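Local coordinates for polyketide biosynthesis cytochrome P450 PksS (PDB 4YZR), which oxidises dihydrobacillaene as a heme-dependent cytochrome P450 monooxygenase in the biosynthesis of the antibiotic bacillaene in Bacillus subtilis, at residues D131-K143 with L393-K405. Numbering follows the deposited sequence.
Sequences DEMEKENKADIMK and LRGLESLPVSLSK
Ala139 and Val401 form the hydrogen-bonded pair where strand 138-140 runs antiparallel to strand 400-402, the central strand of the small three-stranded sheet by which the C-terminal tail of this P450 fold is tied down. Val401 N donates to Ala139 O (2.9 Å), Ala139 N returns the bond to Val401 O, and Leu399 O takes Ile141 N. Just beyond strand 400-402, Leu403 N bonds to Asn137 O, which also accepts from a water. Asn137 then holds the chain end with its side chain: ND2 donates almost straight to Lys405 O (2.9 Å, 176°), the acceptor lying in the amide plane, while OD1 takes Lys138 NZ.

Apolar contacts gather on the face bearing Ala139 and Val401. The side chains of Ile141 and Val401 cross at nearly a right angle, with Ile141 CG1 3.7 Å from Val401 CG2, and Ile141 CB lies alongside Leu399 CD2; helix 355-372 covers Ile141 through Leu369. Leu403 CD1 sits 4.0 Å from Ala139 CB and also touches Met133. Past the strands, the bent side chain of Met142 brings SD across Leu396 CB (4.0 Å).

Asp140 is the N-cap of helix 141-146. A chi1 of 169° swings the carboxylate away from the backbone N, where it serves both segments: a water joins OD2 to Glu397 O, while Met142 N (2.9 Å) and Leu399 N (2.8 Å) grip OD1 from opposite faces of the carboxylate plane.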
loop_
_atom_site.group_PDB
_atom_site.type_symbol
_atom_site.label_atom_id
_atom_site.label_comp_id
_atom_site.label_asym_id
_atom_site.label_seq_id
_atom_site.Cartn_x
_atom_site.Cartn_y
_atom_site.Cartn_z
ATOM N N ASP A 131 -3.303 -10.605 22.919
ATOM C CA ASP A 131 -3.041 -10.996 24.364
ATOM C C ASP A 131 -2.361 -9.903 25.022
ATOM O O ASP A 131 -2.632 -9.627 26.225
ATOM C CB ASP A 131 -2.202 -12.272 24.385
ATOM C CG ASP A 131 -2.945 -13.502 23.946
ATOM O OD1 ASP A 131 -4.186 -13.552 23.774
ATOM O OD2 ASP A 131 -2.213 -14.548 23.718
ATOM N N GLU A 132 -1.417 -9.215 24.472
ATOM C CA GLU A 132 -0.750 -8.112 25.091
ATOM C C GLU A 132 -1.665 -6.980 25.280
ATOM O O GLU A 132 -1.679 -6.343 26.333
ATOM C CB GLU A 132 0.519 -7.673 24.340
ATOM C CG GLU A 132 1.551 -8.743 24.270
ATOM C CD GLU A 132 2.006 -9.241 25.682
ATOM O OE1 GLU A 132 2.228 -8.363 26.553
ATOM O OE2 GLU A 132 2.083 -10.489 25.894
ATOM N N MET A 133 -2.510 -6.672 24.340
ATOM C CA MET A 133 -3.427 -5.561 24.470
ATOM C C MET A 133 -4.453 -5.816 25.560
ATOM O O MET A 133 -4.868 -4.825 26.250
ATOM C CB MET A 133 -4.218 -5.388 23.140
ATOM C CG MET A 133 -3.352 -4.796 22.056
ATOM S SD MET A 133 -4.088 -5.003 20.406
ATOM C CE MET A 133 -5.418 -4.031 20.492
ATOM N N GLU A 134 -4.834 -7.038 25.776
ATOM C CA GLU A 134 -5.859 -7.370 26.789
ATOM C C GLU A 134 -5.381 -7.117 28.237
ATOM O O GLU A 134 -6.246 -7.068 29.162
ATOM C CB GLU A 134 -6.449 -8.763 26.527
ATOM C CG GLU A 134 -7.671 -9.133 27.356
ATOM C CD GLU A 134 -8.347 -10.353 26.773
ATOM O OE1 GLU A 134 -7.582 -11.213 26.225
ATOM O OE2 GLU A 134 -9.618 -10.426 26.854
ATOM N N LYS A 135 -4.126 -6.859 28.441
ATOM C CA LYS A 135 -3.584 -6.517 29.784
ATOM C C LYS A 135 -4.072 -5.152 30.204
ATOM O O LYS A 135 -4.055 -4.841 31.400
ATOM C CB LYS A 135 -2.108 -6.549 29.768
ATOM C CG LYS A 135 -1.566 -7.942 29.517
ATOM C CD LYS A 135 -0.051 -8.030 29.602
ATOM C CE LYS A 135 0.477 -9.440 29.405
ATOM N NZ LYS A 135 1.965 -9.403 29.288
ATOM N N GLU A 136 -4.558 -4.300 29.303
ATOM C CA GLU A 136 -5.024 -2.953 29.610
ATOM C C GLU A 136 -6.407 -2.693 29.048
ATOM O O GLU A 136 -6.923 -3.483 28.249
ATOM C CB GLU A 136 -4.059 -1.907 29.166
ATOM C CG GLU A 136 -2.640 -2.120 29.615
ATOM C CD GLU A 136 -2.458 -2.029 31.134
ATOM O OE1 GLU A 136 -3.381 -1.600 31.933
ATOM O OE2 GLU A 136 -1.344 -2.454 31.557
ATOM N N ASN A 137 -7.075 -1.596 29.413
ATOM C CA ASN A 137 -8.370 -1.277 28.894
ATOM C C ASN A 137 -8.387 -0.184 27.821
ATOM O O ASN A 137 -9.451 0.300 27.466
ATOM C CB ASN A 137 -9.314 -0.863 30.039
ATOM C CG ASN A 137 -8.917 0.414 30.686
ATOM O OD1 ASN A 137 -8.021 1.130 30.385
ATOM N ND2 ASN A 137 -9.707 0.715 31.782
ATOM N N LYS A 138 -7.179 0.137 27.353
ATOM C CA LYS A 138 -7.005 1.148 26.294
ATOM C C LYS A 138 -5.788 0.736 25.517
ATOM O O LYS A 138 -4.914 0.028 26.015
ATOM C CB LYS A 138 -6.777 2.575 26.863
ATOM C CG LYS A 138 -7.859 3.241 27.621
ATOM C CD LYS A 138 -7.434 4.607 28.165
ATOM C CE LYS A 138 -6.693 4.552 29.437
ATOM N NZ LYS A 138 -7.640 3.961 30.473
ATOM N N ALA A 139 -5.692 1.249 24.273
ATOM C CA ALA A 139 -4.502 0.964 23.410
ATOM C C ALA A 139 -4.428 2.056 22.347
ATOM O O ALA A 139 -5.373 2.704 21.997
ATOM C CB ALA A 139 -4.656 -0.388 22.723
ATOM N N ASP A 140 -3.215 2.200 21.844
ATOM C CA ASP A 140 -2.970 2.819 20.524
ATOM C C ASP A 140 -2.939 1.704 19.508
ATOM O O ASP A 140 -1.989 0.894 19.523
ATOM C CB ASP A 140 -1.678 3.609 20.568
ATOM C CG ASP A 140 -1.215 4.057 19.165
ATOM O OD1 ASP A 140 -1.995 3.979 18.196
ATOM O OD2 ASP A 140 -0.056 4.524 19.053
ATOM N N ILE A 141 -3.990 1.634 18.717
ATOM C CA ILE A 141 -4.059 0.543 17.703
ATOM C C ILE A 141 -2.890 0.560 16.756
ATOM O O ILE A 141 -2.464 -0.524 16.343
ATOM C CB ILE A 141 -5.363 0.667 16.906
ATOM C CG1 ILE A 141 -6.546 0.236 17.806
ATOM C CG2 ILE A 141 -5.360 -0.206 15.629
ATOM C CD1 ILE A 141 -6.624 -1.234 18.133
ATOM N N MET A 142 -2.304 1.691 16.456
ATOM C CA MET A 142 -1.151 1.618 15.557
ATOM C C MET A 142 -0.004 0.915 16.192
ATOM O O MET A 142 0.517 -0.061 15.641
ATOM C CB MET A 142 -0.823 3.010 15.104
ATOM C CG MET A 142 -1.990 3.718 14.413
ATOM S SD MET A 142 -2.752 2.814 13.065
ATOM C CE MET A 142 -1.412 2.650 11.901
ATOM N N LYS A 143 0.445 1.348 17.385
ATOM C CA LYS A 143 1.562 0.723 18.013
ATOM C C LYS A 143 1.390 -0.716 18.389
ATOM O O LYS A 143 2.334 -1.546 18.359
ATOM C CB LYS A 143 1.965 1.611 19.221
ATOM C CG LYS A 143 3.237 1.200 19.914
ATOM C CD LYS A 143 3.529 2.171 21.098
ATOM C CE LYS A 143 2.479 2.287 22.207
ATOM N NZ LYS A 143 1.716 1.037 22.528
ATOM N N LEU A 393 0.431 7.985 0.556
ATOM C CA LEU A 393 -0.010 6.963 1.519
ATOM C C LEU A 393 -0.761 7.567 2.676
ATOM O O LEU A 393 -0.062 8.257 3.551
ATOM C CB LEU A 393 1.186 6.221 2.014
ATOM C CG LEU A 393 2.222 5.722 1.002
ATOM C CD1 LEU A 393 3.428 5.006 1.668
ATOM C CD2 LEU A 393 1.515 4.899 -0.058
ATOM N N ARG A 394 -2.014 7.293 2.845
ATOM C CA ARG A 394 -2.873 7.904 3.841
ATOM C C ARG A 394 -2.880 7.034 5.058
ATOM O O ARG A 394 -3.531 6.000 5.082
ATOM C CB ARG A 394 -4.223 8.167 3.265
ATOM C CG ARG A 394 -5.207 8.907 4.136
ATOM C CD ARG A 394 -4.632 10.168 4.650
ATOM N NE ARG A 394 -5.622 10.948 5.340
ATOM C CZ ARG A 394 -5.373 12.184 5.833
ATOM N NH1 ARG A 394 -4.183 12.728 5.650
ATOM N NH2 ARG A 394 -6.363 12.826 6.423
ATOM N N GLY A 395 -2.160 7.436 6.087
ATOM C CA GLY A 395 -1.937 6.594 7.261
ATOM C C GLY A 395 -1.912 7.366 8.571
ATOM O O GLY A 395 -1.430 8.483 8.622
ATOM N N LEU A 396 -2.371 6.696 9.604
ATOM C CA LEU A 396 -2.433 7.300 10.952
ATOM C C LEU A 396 -1.122 7.277 11.628
ATOM O O LEU A 396 -0.374 6.344 11.539
ATOM C CB LEU A 396 -3.463 6.511 11.760
ATOM C CG LEU A 396 -4.877 6.687 11.356
ATOM C CD1 LEU A 396 -5.761 5.512 11.769
ATOM C CD2 LEU A 396 -5.489 8.011 11.748
ATOM N N GLU A 397 -0.877 8.327 12.414
ATOM C CA GLU A 397 0.253 8.283 13.336
ATOM C C GLU A 397 -0.034 7.476 14.600
ATOM O O GLU A 397 0.829 6.781 15.065
ATOM C CB GLU A 397 0.555 9.768 13.703
ATOM C CG GLU A 397 1.719 10.161 14.570
ATOM C CD GLU A 397 1.739 11.719 14.672
ATOM O OE1 GLU A 397 1.268 12.325 15.677
ATOM O OE2 GLU A 397 2.134 12.389 13.673
ATOM N N SER A 398 -1.258 7.601 15.062
ATOM C CA SER A 398 -1.732 6.883 16.259
ATOM C C SER A 398 -3.199 6.771 16.164
ATOM O O SER A 398 -3.918 7.461 15.428
ATOM C CB SER A 398 -1.312 7.646 17.537
ATOM O OG SER A 398 -1.881 8.892 17.520
ATOM N N LEU A 399 -3.750 5.842 16.956
ATOM C CA LEU A 399 -5.168 5.538 16.958
ATOM C C LEU A 399 -5.608 5.087 18.371
ATOM O O LEU A 399 -5.702 3.895 18.632
ATOM C CB LEU A 399 -5.588 4.507 15.925
ATOM C CG LEU A 399 -7.073 4.173 15.804
ATOM C CD1 LEU A 399 -7.891 5.367 15.623
ATOM C CD2 LEU A 399 -7.356 3.208 14.637
ATOM N N PRO A 400 -5.828 6.117 19.260
ATOM C CA PRO A 400 -6.253 5.745 20.614
ATOM C C PRO A 400 -7.615 5.170 20.689
ATOM O O PRO A 400 -8.529 5.771 20.149
ATOM C CB PRO A 400 -6.121 7.088 21.356
ATOM C CG PRO A 400 -5.428 8.075 20.503
ATOM C CD PRO A 400 -5.624 7.551 19.097
ATOM N N VAL A 401 -7.831 4.047 21.381
ATOM C CA VAL A 401 -9.073 3.428 21.571
ATOM C C VAL A 401 -9.220 3.017 23.054
ATOM O O VAL A 401 -8.268 2.857 23.765
ATOM C CB VAL A 401 -9.263 2.131 20.687
ATOM C CG1 VAL A 401 -9.148 2.509 19.196
ATOM C CG2 VAL A 401 -8.295 1.069 20.970
ATOM N N SER A 402 -10.516 2.875 23.396
ATOM C CA SER A 402 -10.892 2.195 24.670
ATOM C C SER A 402 -11.216 0.800 24.297
ATOM O O SER A 402 -11.934 0.547 23.315
ATOM C CB SER A 402 -12.093 2.935 25.220
ATOM O OG SER A 402 -12.603 2.162 26.290
ATOM N N LEU A 403 -10.687 -0.173 25.008
ATOM C CA LEU A 403 -10.931 -1.573 24.753
ATOM C C LEU A 403 -12.043 -2.167 25.585
ATOM O O LEU A 403 -12.650 -3.121 25.141
ATOM C CB LEU A 403 -9.658 -2.389 24.963
ATOM C CG LEU A 403 -8.435 -2.066 24.131
ATOM C CD1 LEU A 403 -7.211 -2.798 24.573
ATOM C CD2 LEU A 403 -8.652 -2.306 22.617
ATOM N N SER A 404 -12.146 -1.746 26.839
ATOM C CA SER A 404 -13.045 -2.297 27.902
ATOM C C SER A 404 -13.147 -1.255 29.003
ATOM O O SER A 404 -12.527 -0.253 28.981
ATOM C CB SER A 404 -12.443 -3.622 28.395
ATOM O OG SER A 404 -11.266 -3.420 29.168
ATOM N N LYS A 405 -13.996 -1.417 30.055
ATOM C CA LYS A 405 -14.077 -0.435 31.183
ATOM C C LYS A 405 -12.798 -0.157 32.088
ATOM O O LYS A 405 -11.933 -1.053 32.405
ATOM C CB LYS A 405 -15.216 -0.886 32.133
ATOM C CG LYS A 405 -16.605 -0.829 31.512
ATOM C CD LYS A 405 -17.587 -1.561 32.477
ATOM C CE LYS A 405 -19.010 -1.301 32.083
ATOM N NZ LYS A 405 -19.189 -1.439 30.603
HETATM O O HOH W 1 -9.250 -5.076 28.085
HETATM O O HOH W 2 -10.807 2.422 28.511
HETATM O O HOH W 3 1.536 5.169 17.061
#